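PDB 4WB0: broad specificity aminotransferase from Leishmania mexicana, which probably catalyses pyridoxal-phosphate-dependent transfer of amino groups between a broad range of amino acids and 2-oxo acids, working as a homodimer. Local coordinates for residues D88-M93 against L253-S258; S111-L116 against P139-H144; L343-P348 against L400-N405. All coordinates share one frame; numbering follows the deposited sequence.

Contact 1: residues D88-M93 against L253-S258; sequences DEAVKM and LAQSFS. With CAC (cacodylate ion), chain C.
The carbonyl oxygen of Ala90 takes two bonds: Gln255 NE2 donates to Ala90 O over 3.1 Å, and a weak bond comes from Met93 N, three residues on, whose main bond goes to Glu89 O. The hydrogen bond from the glutamine is fairly straight, 157° at the hydrogen. Its donor stands well above the carbonyl plane, 53° out of it, while Ala90 O lies close to the plane of the Gln255 amide. Gln255 reaches this far because CG is anti to its backbone N (chi1 177°) and the chain stays extended beyond CG. The other amide end, OE1, has Ala90 CB only 3.4 Å away and is hydrogen-bonded to Thr270 on the neighbouring strand 268-274. Both ends of the amide are therefore engaged, which fixes its rotation.

Beside the glutamine, Phe257 and Met93 approach from opposite directions. The thioether chain runs straight to the sulfur and then bends at chi3, bringing Met93 CE to 3.5 Å from Phe257 CE2. Met93 SD lies 5.0 Å from the Phe257 ring centroid in an oblique Met-aromatic contact, and Ala90 CB meets the ring at Phe257 CZ, 3.7 Å away. Ser256 OG accepts from Ser258 N over 3.0 Å, an ST turn, and Ser258 OG bonds O1 of a cacodylate ion, probably from the crystallisation liquor, at 2.6 Å.

Gln255 and Phe257 thus face helix 84-95, while Ser256 points away from it, on the side where the anion lies; the buried glutamine amide is satisfied by Ala90 O and Thr270.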
loop_
_atom_site.group_PDB
_atom_site.type_symbol
_atom_site.label_atom_id
_atom_site.label_comp_id
_atom_site.label_asym_id
_atom_site.label_seq_id
_atom_site.Cartn_x
_atom_site.Cartn_y
_atom_site.Cartn_z
ATOM N N ASP A 88 -0.334 -8.374 16.540
ATOM C CA ASP A 88 -0.059 -8.688 17.933
ATOM C C ASP A 88 1.325 -9.259 18.158
ATOM O O ASP A 88 2.004 -8.882 19.116
ATOM C CB ASP A 88 -1.119 -9.672 18.494
ATOM C CG ASP A 88 -2.530 -9.024 18.621
ATOM O OD1 ASP A 88 -2.679 -7.771 18.487
ATOM O OD2 ASP A 88 -3.496 -9.777 18.855
ATOM N N GLU A 89 1.725 -10.255 17.370
ATOM C CA GLU A 89 3.051 -10.804 17.526
ATOM C C GLU A 89 4.150 -9.767 17.222
ATOM O O GLU A 89 5.211 -9.770 17.829
ATOM C CB GLU A 89 3.212 -12.007 16.607
ATOM C CG GLU A 89 2.359 -13.212 17.043
ATOM C CD GLU A 89 2.867 -13.965 18.283
ATOM O OE1 GLU A 89 2.163 -14.945 18.678
ATOM O OE2 GLU A 89 3.935 -13.628 18.876
ATOM N N ALA A 90 3.931 -8.932 16.224
ATOM C CA ALA A 90 4.919 -7.970 15.814
ATOM C C ALA A 90 5.164 -6.904 16.884
ATOM O O ALA A 90 6.332 -6.544 17.156
ATOM C CB ALA A 90 4.513 -7.345 14.497
ATOM N N VAL A 91 4.102 -6.464 17.532
ATOM C CA VAL A 91 4.228 -5.465 18.583
ATOM C C VAL A 91 4.900 -6.114 19.814
ATOM O O VAL A 91 5.709 -5.512 20.527
ATOM C CB VAL A 91 2.853 -4.913 18.927
ATOM C CG1 VAL A 91 2.924 -4.128 20.203
ATOM C CG2 VAL A 91 2.324 -4.073 17.776
ATOM N N LYS A 92 4.570 -7.374 20.038
ATOM C CA LYS A 92 5.196 -8.097 21.119
ATOM C C LYS A 92 6.690 -8.280 20.896
ATOM O O LYS A 92 7.457 -8.293 21.855
ATOM C CB LYS A 92 4.511 -9.463 21.325
ATOM C CG LYS A 92 3.368 -9.367 22.336
ATOM C CD LYS A 92 2.189 -10.311 22.036
ATOM C CE LYS A 92 2.598 -11.770 22.105
ATOM N NZ LYS A 92 1.404 -12.679 21.985
ATOM N N MET A 93 7.108 -8.452 19.655
ATOM C CA MET A 93 8.549 -8.607 19.348
ATOM C C MET A 93 9.351 -7.358 19.733
ATOM O O MET A 93 10.459 -7.451 20.247
ATOM C CB MET A 93 8.765 -8.886 17.846
ATOM C CG MET A 93 10.254 -9.091 17.412
ATOM S SD MET A 93 10.393 -9.260 15.606
ATOM C CE MET A 93 10.200 -7.563 15.129
ATOM N N LEU A 253 5.601 4.263 16.768
ATOM C CA LEU A 253 6.697 3.433 16.213
ATOM C C LEU A 253 6.326 2.756 14.928
ATOM O O LEU A 253 5.279 2.127 14.823
ATOM C CB LEU A 253 7.103 2.372 17.229
ATOM C CG LEU A 253 8.356 1.539 16.940
ATOM C CD1 LEU A 253 9.037 1.261 18.262
ATOM C CD2 LEU A 253 7.945 0.284 16.281
ATOM N N ALA A 254 7.204 2.932 13.956
ATOM C CA ALA A 254 7.112 2.318 12.600
ATOM C C ALA A 254 8.066 1.147 12.476
ATOM O O ALA A 254 9.257 1.274 12.715
ATOM C CB ALA A 254 7.405 3.348 11.559
ATOM N N GLN A 255 7.516 -0.012 12.128
ATOM C CA GLN A 255 8.239 -1.275 12.149
ATOM C C GLN A 255 8.225 -1.921 10.776
ATOM O O GLN A 255 7.176 -1.928 10.129
ATOM C CB GLN A 255 7.589 -2.165 13.165
ATOM C CG GLN A 255 8.129 -3.507 13.282
ATOM C CD GLN A 255 7.354 -4.242 14.358
ATOM O OE1 GLN A 255 6.121 -4.402 14.260
ATOM N NE2 GLN A 255 8.046 -4.629 15.402
ATOM N N SER A 256 9.352 -2.493 10.389
ATOM C CA SER A 256 9.556 -3.222 9.125
ATOM C C SER A 256 10.099 -4.644 9.346
ATOM O O SER A 256 10.949 -4.860 10.217
ATOM C CB SER A 256 10.510 -2.474 8.244
ATOM O OG SER A 256 10.845 -3.212 7.052
ATOM N N PHE A 257 9.601 -5.583 8.548
ATOM C CA PHE A 257 10.137 -6.940 8.458
ATOM C C PHE A 257 10.913 -7.194 7.164
ATOM O O PHE A 257 11.262 -8.333 6.829
ATOM C CB PHE A 257 8.990 -7.923 8.643
ATOM C CG PHE A 257 8.528 -7.982 10.055
ATOM C CD1 PHE A 257 7.561 -7.108 10.489
ATOM C CD2 PHE A 257 9.106 -8.851 10.970
ATOM C CE1 PHE A 257 7.162 -7.092 11.769
ATOM C CE2 PHE A 257 8.675 -8.841 12.304
ATOM C CZ PHE A 257 7.711 -7.927 12.690
ATOM N N SER A 258 11.193 -6.142 6.389
ATOM C CA SER A 258 11.904 -6.343 5.134
ATOM C C SER A 258 13.283 -6.910 5.340
ATOM O O SER A 258 13.715 -7.812 4.614
ATOM C CB SER A 258 12.043 -5.022 4.368
ATOM O OG SER A 258 10.752 -4.550 4.004
HETATM AS AS CAC C . 10.951 -0.586 3.732
HETATM O O1 CAC C . 11.132 -2.161 2.959
HETATM O O2 CAC C . 9.405 0.113 3.416
HETATM C C1 CAC C . 11.404 -0.656 5.632
HETATM C C2 CAC C . 12.264 0.629 2.936
#

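Contact 2: residues S111-L116 against P139-H144; sequences SGTGAL and PTWPNH. With CAC (cacodylate ion), chain C.
Leu116 pushes CD1 against the edges of two rings at once, 3.8 Å from Trp141 CZ3 and equally far from His144 CD2. The methyl lies near both ring planes and meets each ring at the edge, not over a face. One turn earlier, Thr113 OG1 also comes to the indole rim, 3.6 Å from Trp141 CH2.

The indole is kept in place within its own segment. Asn143 CB sits over the centre of one face, 3.5 Å above the plane, and His144 NE2 lies at the edge. Trp141 has CG anti to its backbone N (chi1 -163°), which extends the ring toward helix 111-123. His144 is held at both nitrogens: ND1 pairs with Thr140 OG1, 2.9 Å away, and NE2 bonds Asp223. This is consistent with the arrangement in aspartate aminotransferases, where the corresponding aspartate faces the pyridine nitrogen of the cofactor and a histidine positions it from behind.

Two groups of Thr113 hold the same oxygen of the cacodylate: its backbone N donates to cacodylate O2 over 3.0 Å at 163°, and Thr113 OG1 donates to O2 over 2.7 Å. Thr113 OG1 also makes a hydrogen bond with a polar side chain of the other subunit. The first turn of the helix would probably favour an anion there, consistent with the family's cofactor-phosphate site.

The contact lies between the starts of helices 111-123 and 142-150; Ile147 of the latter touches Thr113, Leu116 and Trp141. Leu116 and His144 both rest on Leu188 of strand 186-190, and Leu116 also on Phe221 of strand 219-224, so both helices pack on the central sheet.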
loop_
_atom_site.group_PDB
_atom_site.type_symbol
_atom_site.label_atom_id
_atom_site.label_comp_id
_atom_site.label_asym_id
_atom_site.label_seq_id
_atom_site.Cartn_x
_atom_site.Cartn_y
_atom_site.Cartn_z
ATOM N N SER A 111 4.933 -2.159 5.144
ATOM C CA SER A 111 6.289 -2.171 5.648
ATOM C C SER A 111 6.585 -0.889 6.385
ATOM O O SER A 111 5.666 -0.220 6.818
ATOM C CB SER A 111 7.291 -2.363 4.526
ATOM O OG SER A 111 8.424 -2.958 5.067
ATOM N N GLY A 112 7.860 -0.609 6.603
ATOM C CA GLY A 112 8.260 0.595 7.290
ATOM C C GLY A 112 7.920 1.895 6.598
ATOM O O GLY A 112 7.515 2.816 7.272
ATOM N N THR A 113 8.142 2.008 5.299
ATOM C CA THR A 113 7.777 3.198 4.530
ATOM C C THR A 113 6.310 3.536 4.756
ATOM O O THR A 113 5.945 4.669 5.045
ATOM C CB THR A 113 8.012 3.009 3.053
ATOM O OG1 THR A 113 9.392 2.750 2.791
ATOM C CG2 THR A 113 7.611 4.288 2.249
ATOM N N GLY A 114 5.463 2.534 4.612
ATOM C CA GLY A 114 4.042 2.682 4.858
ATOM C C GLY A 114 3.708 3.142 6.268
ATOM O O GLY A 114 2.839 4.007 6.432
ATOM N N ALA A 115 4.376 2.575 7.273
ATOM C CA ALA A 115 4.139 2.993 8.650
ATOM C C ALA A 115 4.652 4.433 8.861
ATOM O O ALA A 115 3.988 5.188 9.542
ATOM C CB ALA A 115 4.788 2.030 9.661
ATOM N N LEU A 116 5.764 4.804 8.239
ATOM C CA LEU A 116 6.264 6.206 8.330
ATOM C C LEU A 116 5.315 7.212 7.692
ATOM O O LEU A 116 5.014 8.264 8.266
ATOM C CB LEU A 116 7.627 6.328 7.689
ATOM C CG LEU A 116 8.763 5.631 8.472
ATOM C CD1 LEU A 116 10.040 5.438 7.580
ATOM C CD2 LEU A 116 9.146 6.448 9.733
ATOM N N PRO A 139 23.173 13.029 9.764
ATOM C CA PRO A 139 22.380 12.715 8.543
ATOM C C PRO A 139 21.274 11.679 8.740
ATOM O O PRO A 139 21.207 11.109 9.844
ATOM C CB PRO A 139 23.456 12.204 7.573
ATOM C CG PRO A 139 24.523 11.611 8.430
ATOM C CD PRO A 139 24.476 12.328 9.769
ATOM N N THR A 140 20.401 11.426 7.744
ATOM C CA THR A 140 19.383 10.338 7.869
ATOM C C THR A 140 18.934 9.833 6.465
ATOM O O THR A 140 19.126 10.500 5.481
ATOM C CB THR A 140 18.107 10.813 8.722
ATOM O OG1 THR A 140 17.234 9.701 9.050
ATOM C CG2 THR A 140 17.294 11.858 7.966
ATOM N N TRP A 141 18.370 8.635 6.393
ATOM C CA TRP A 141 17.705 8.167 5.179
ATOM C C TRP A 141 17.114 9.375 4.393
ATOM O O TRP A 141 16.246 10.093 4.895
ATOM C CB TRP A 141 16.615 7.176 5.572
ATOM C CG TRP A 141 16.119 6.340 4.478
ATOM C CD1 TRP A 141 16.795 5.963 3.350
ATOM C CD2 TRP A 141 14.822 5.752 4.394
ATOM N NE1 TRP A 141 15.990 5.164 2.570
ATOM C CE2 TRP A 141 14.773 5.019 3.184
ATOM C CE3 TRP A 141 13.693 5.769 5.225
ATOM C CZ2 TRP A 141 13.643 4.316 2.779
ATOM C CZ3 TRP A 141 12.564 5.061 4.825
ATOM C CH2 TRP A 141 12.549 4.347 3.605
ATOM N N PRO A 142 17.628 9.656 3.183
ATOM C CA PRO A 142 17.077 10.842 2.494
ATOM C C PRO A 142 15.533 10.685 2.183
ATOM O O PRO A 142 14.819 11.684 1.996
ATOM C CB PRO A 142 17.933 10.924 1.222
ATOM C CG PRO A 142 18.329 9.443 0.949
ATOM C CD PRO A 142 18.506 8.838 2.315
ATOM N N ASN A 143 15.000 9.464 2.249
ATOM C CA ASN A 143 13.586 9.253 1.963
ATOM C C ASN A 143 12.756 9.689 3.125
ATOM O O ASN A 143 11.579 10.016 2.949
ATOM C CB ASN A 143 13.283 7.776 1.607
ATOM C CG ASN A 143 11.943 7.596 0.804
ATOM O OD1 ASN A 143 11.500 8.501 0.081
ATOM N ND2 ASN A 143 11.319 6.414 0.929
ATOM N N HIS A 144 13.337 9.702 4.339
ATOM C CA HIS A 144 12.638 10.250 5.457
ATOM C C HIS A 144 12.129 11.667 5.199
ATOM O O HIS A 144 10.981 11.983 5.532
ATOM C CB HIS A 144 13.536 10.368 6.696
ATOM C CG HIS A 144 13.571 9.169 7.575
ATOM N ND1 HIS A 144 14.454 9.074 8.630
ATOM C CD2 HIS A 144 12.811 8.051 7.609
ATOM C CE1 HIS A 144 14.250 7.932 9.265
ATOM N NE2 HIS A 144 13.252 7.298 8.675
HETATM AS AS CAC C . 10.951 -0.586 3.732
HETATM O O1 CAC C . 11.132 -2.161 2.959
HETATM O O2 CAC C . 9.405 0.113 3.416
HETATM C C1 CAC C . 11.404 -0.656 5.632
HETATM C C2 CAC C . 12.264 0.629 2.936
#

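Contact 3: residues L343-P348 against L400-N405; sequences LRLQTP and LAQTIN
Thr347 and Asn405 bring their CA atoms to 5.2 Å where the chain leaves helix 314-344 through a Schellman motif, with Gln346 at positive phi. Leu345, just before the turn, and Thr347, just after it, both face helix 394-410, while Gln346 between them is turned away. The result is a junction, in the smaller domain of this fold type I aminotransferase, between the C-terminal end of one helix with the loop after it and the side of another.

Leu345 does its touching with one branch: CD1 lies over the helix surface, 3.8 Å from Asn405 CB and 3.9 Å from Gln402 CA. Its approach to the backbone continues at Ala401 O, 4.0 Å from Leu345 CD1. The aliphatic CG of Gln402 flanks the same methyl.

Thr347 contributes both branches. Its CG2 packs 3.7 Å from Asn405 CA, while its hydroxyl, placed anti to the carbonyl carbon (chi1 -52°), faces the asparagine amide. Leu342 O, in the helix just left, is a weak second acceptor for the same hydroxyl. Asn405, with CG anti to its own backbone N, crosses Thr347 and Leu345 obliquely, so that its CB meets the leucine methyl and its amide oxygen meets the hydroxyl.

Arg409, one turn further along helix 394-410, binds both segments: NH2 donates to Leu345 O and NE to Asn405 OD1. That amide oxygen accepts a second bond from Thr347 OG1 at 3.0 Å, the donor sitting 107° from the C=O bond and tilted 29° from the carbonyl plane.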
loop_
_atom_site.group_PDB
_atom_site.type_symbol
_atom_site.label_atom_id
_atom_site.label_comp_id
_atom_site.label_asym_id
_atom_site.label_seq_id
_atom_site.Cartn_x
_atom_site.Cartn_y
_atom_site.Cartn_z
ATOM N N LEU A 343 44.246 -1.675 7.071
ATOM C CA LEU A 343 45.466 -1.664 7.873
ATOM C C LEU A 343 46.692 -2.207 7.124
ATOM O O LEU A 343 47.791 -1.634 7.186
ATOM C CB LEU A 343 45.246 -2.490 9.141
ATOM C CG LEU A 343 44.206 -2.016 10.142
ATOM C CD1 LEU A 343 44.225 -2.945 11.338
ATOM C CD2 LEU A 343 44.487 -0.604 10.578
ATOM N N ARG A 344 46.523 -3.329 6.432
ATOM C CA ARG A 344 47.638 -3.914 5.685
ATOM C C ARG A 344 48.089 -2.997 4.566
ATOM O O ARG A 344 49.277 -2.928 4.267
ATOM C CB ARG A 344 47.270 -5.296 5.108
ATOM C CG ARG A 344 48.437 -6.020 4.411
ATOM C CD ARG A 344 47.940 -7.278 3.688
ATOM N NE ARG A 344 47.167 -6.909 2.498
ATOM C CZ ARG A 344 47.729 -6.563 1.338
ATOM N NH1 ARG A 344 49.051 -6.567 1.210
ATOM N NH2 ARG A 344 46.983 -6.227 0.290
ATOM N N LEU A 345 47.163 -2.269 3.953
ATOM C CA LEU A 345 47.570 -1.292 2.944
ATOM C C LEU A 345 48.075 0.015 3.588
ATOM O O LEU A 345 48.544 0.919 2.897
ATOM C CB LEU A 345 46.406 -1.005 1.995
ATOM C CG LEU A 345 45.904 -2.206 1.171
ATOM C CD1 LEU A 345 44.463 -1.989 0.660
ATOM C CD2 LEU A 345 46.845 -2.506 0.018
ATOM N N GLN A 346 47.975 0.121 4.907
ATOM C CA GLN A 346 48.336 1.365 5.607
ATOM C C GLN A 346 47.658 2.599 4.998
ATOM O O GLN A 346 48.278 3.669 4.837
ATOM C CB GLN A 346 49.859 1.532 5.606
ATOM C CG GLN A 346 50.568 0.364 6.280
ATOM C CD GLN A 346 52.063 0.306 5.983
ATOM O OE1 GLN A 346 52.586 1.086 5.186
ATOM N NE2 GLN A 346 52.755 -0.629 6.626
ATOM N N THR A 347 46.384 2.443 4.650
ATOM C CA THR A 347 45.614 3.547 4.100
ATOM C C THR A 347 45.679 4.720 5.094
ATOM O O THR A 347 45.449 4.505 6.290
ATOM C CB THR A 347 44.149 3.130 3.848
ATOM O OG1 THR A 347 44.126 1.930 3.072
ATOM C CG2 THR A 347 43.426 4.210 3.088
ATOM N N PRO A 348 46.007 5.945 4.623
ATOM C CA PRO A 348 45.983 7.116 5.515
ATOM C C PRO A 348 44.686 7.299 6.245
ATOM O O PRO A 348 43.615 7.083 5.665
ATOM C CB PRO A 348 46.208 8.294 4.562
ATOM C CG PRO A 348 46.989 7.735 3.463
ATOM C CD PRO A 348 46.466 6.324 3.274
ATOM N N LEU A 400 36.871 -3.597 -1.935
ATOM C CA LEU A 400 36.384 -2.347 -1.314
ATOM C C LEU A 400 37.554 -1.627 -0.629
ATOM O O LEU A 400 37.784 -0.446 -0.861
ATOM C CB LEU A 400 35.266 -2.606 -0.301
ATOM C CG LEU A 400 34.811 -1.379 0.499
ATOM C CD1 LEU A 400 34.400 -0.243 -0.442
ATOM C CD2 LEU A 400 33.678 -1.754 1.388
ATOM N N ALA A 401 38.291 -2.349 0.205
ATOM C CA ALA A 401 39.450 -1.789 0.878
ATOM C C ALA A 401 40.471 -1.248 -0.118
ATOM O O ALA A 401 40.956 -0.121 0.030
ATOM C CB ALA A 401 40.082 -2.840 1.768
ATOM N N GLN A 402 40.788 -2.041 -1.140
ATOM C CA GLN A 402 41.787 -1.644 -2.151
ATOM C C GLN A 402 41.360 -0.359 -2.863
ATOM O O GLN A 402 42.156 0.550 -3.068
ATOM C CB GLN A 402 42.019 -2.784 -3.157
ATOM C CG GLN A 402 42.768 -3.969 -2.535
ATOM C CD GLN A 402 42.556 -5.337 -3.239
ATOM O OE1 GLN A 402 42.103 -5.427 -4.396
ATOM N NE2 GLN A 402 42.884 -6.413 -2.512
ATOM N N THR A 403 40.080 -0.259 -3.186
ATOM C CA THR A 403 39.576 0.909 -3.870
ATOM C C THR A 403 39.524 2.112 -2.926
ATOM O O THR A 403 39.838 3.219 -3.340
ATOM C CB THR A 403 38.206 0.622 -4.469
ATOM O OG1 THR A 403 38.341 -0.457 -5.418
ATOM C CG2 THR A 403 37.688 1.863 -5.186
ATOM N N ILE A 404 39.136 1.909 -1.664
ATOM C CA ILE A 404 39.228 2.985 -0.660
ATOM C C ILE A 404 40.654 3.485 -0.577
ATOM O O ILE A 404 40.919 4.699 -0.652
ATOM C CB ILE A 404 38.768 2.506 0.736
ATOM C CG1 ILE A 404 37.268 2.283 0.717
ATOM C CG2 ILE A 404 39.078 3.539 1.806
ATOM C CD1 ILE A 404 36.705 1.492 1.913
ATOM N N ASN A 405 41.589 2.561 -0.423
ATOM C CA ASN A 405 43.003 2.913 -0.387
ATOM C C ASN A 405 43.424 3.757 -1.595
ATOM O O ASN A 405 44.089 4.786 -1.449
ATOM C CB ASN A 405 43.868 1.649 -0.325
ATOM C CG ASN A 405 45.339 1.959 -0.259
ATOM O OD1 ASN A 405 45.808 2.575 0.696
ATOM N ND2 ASN A 405 46.085 1.509 -1.264
#

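Overall arrangement
Segments 253-258 and 111-116 share one anion site, bonding the same cacodylate through Ser258 and Thr113, with Arg267 and residues of the other subunit, in what is consistent with the cofactor-phosphate pocket. Contact 2 is nested along the chain inside the loop that contact 1 closes, and although their centres are 15 Å apart they meet through serines: Ser111 OG lies 3.0 Å from Ser258 OG and 3.1 Å from Ser256 OG, both probable hydrogen bonds. Ala254 and Ala115 also pack together. Contact 3 follows in sequence and stands apart, its centre 39 Å from that of contact 1, and its nearest atoms about 17 Å from those of contact 2.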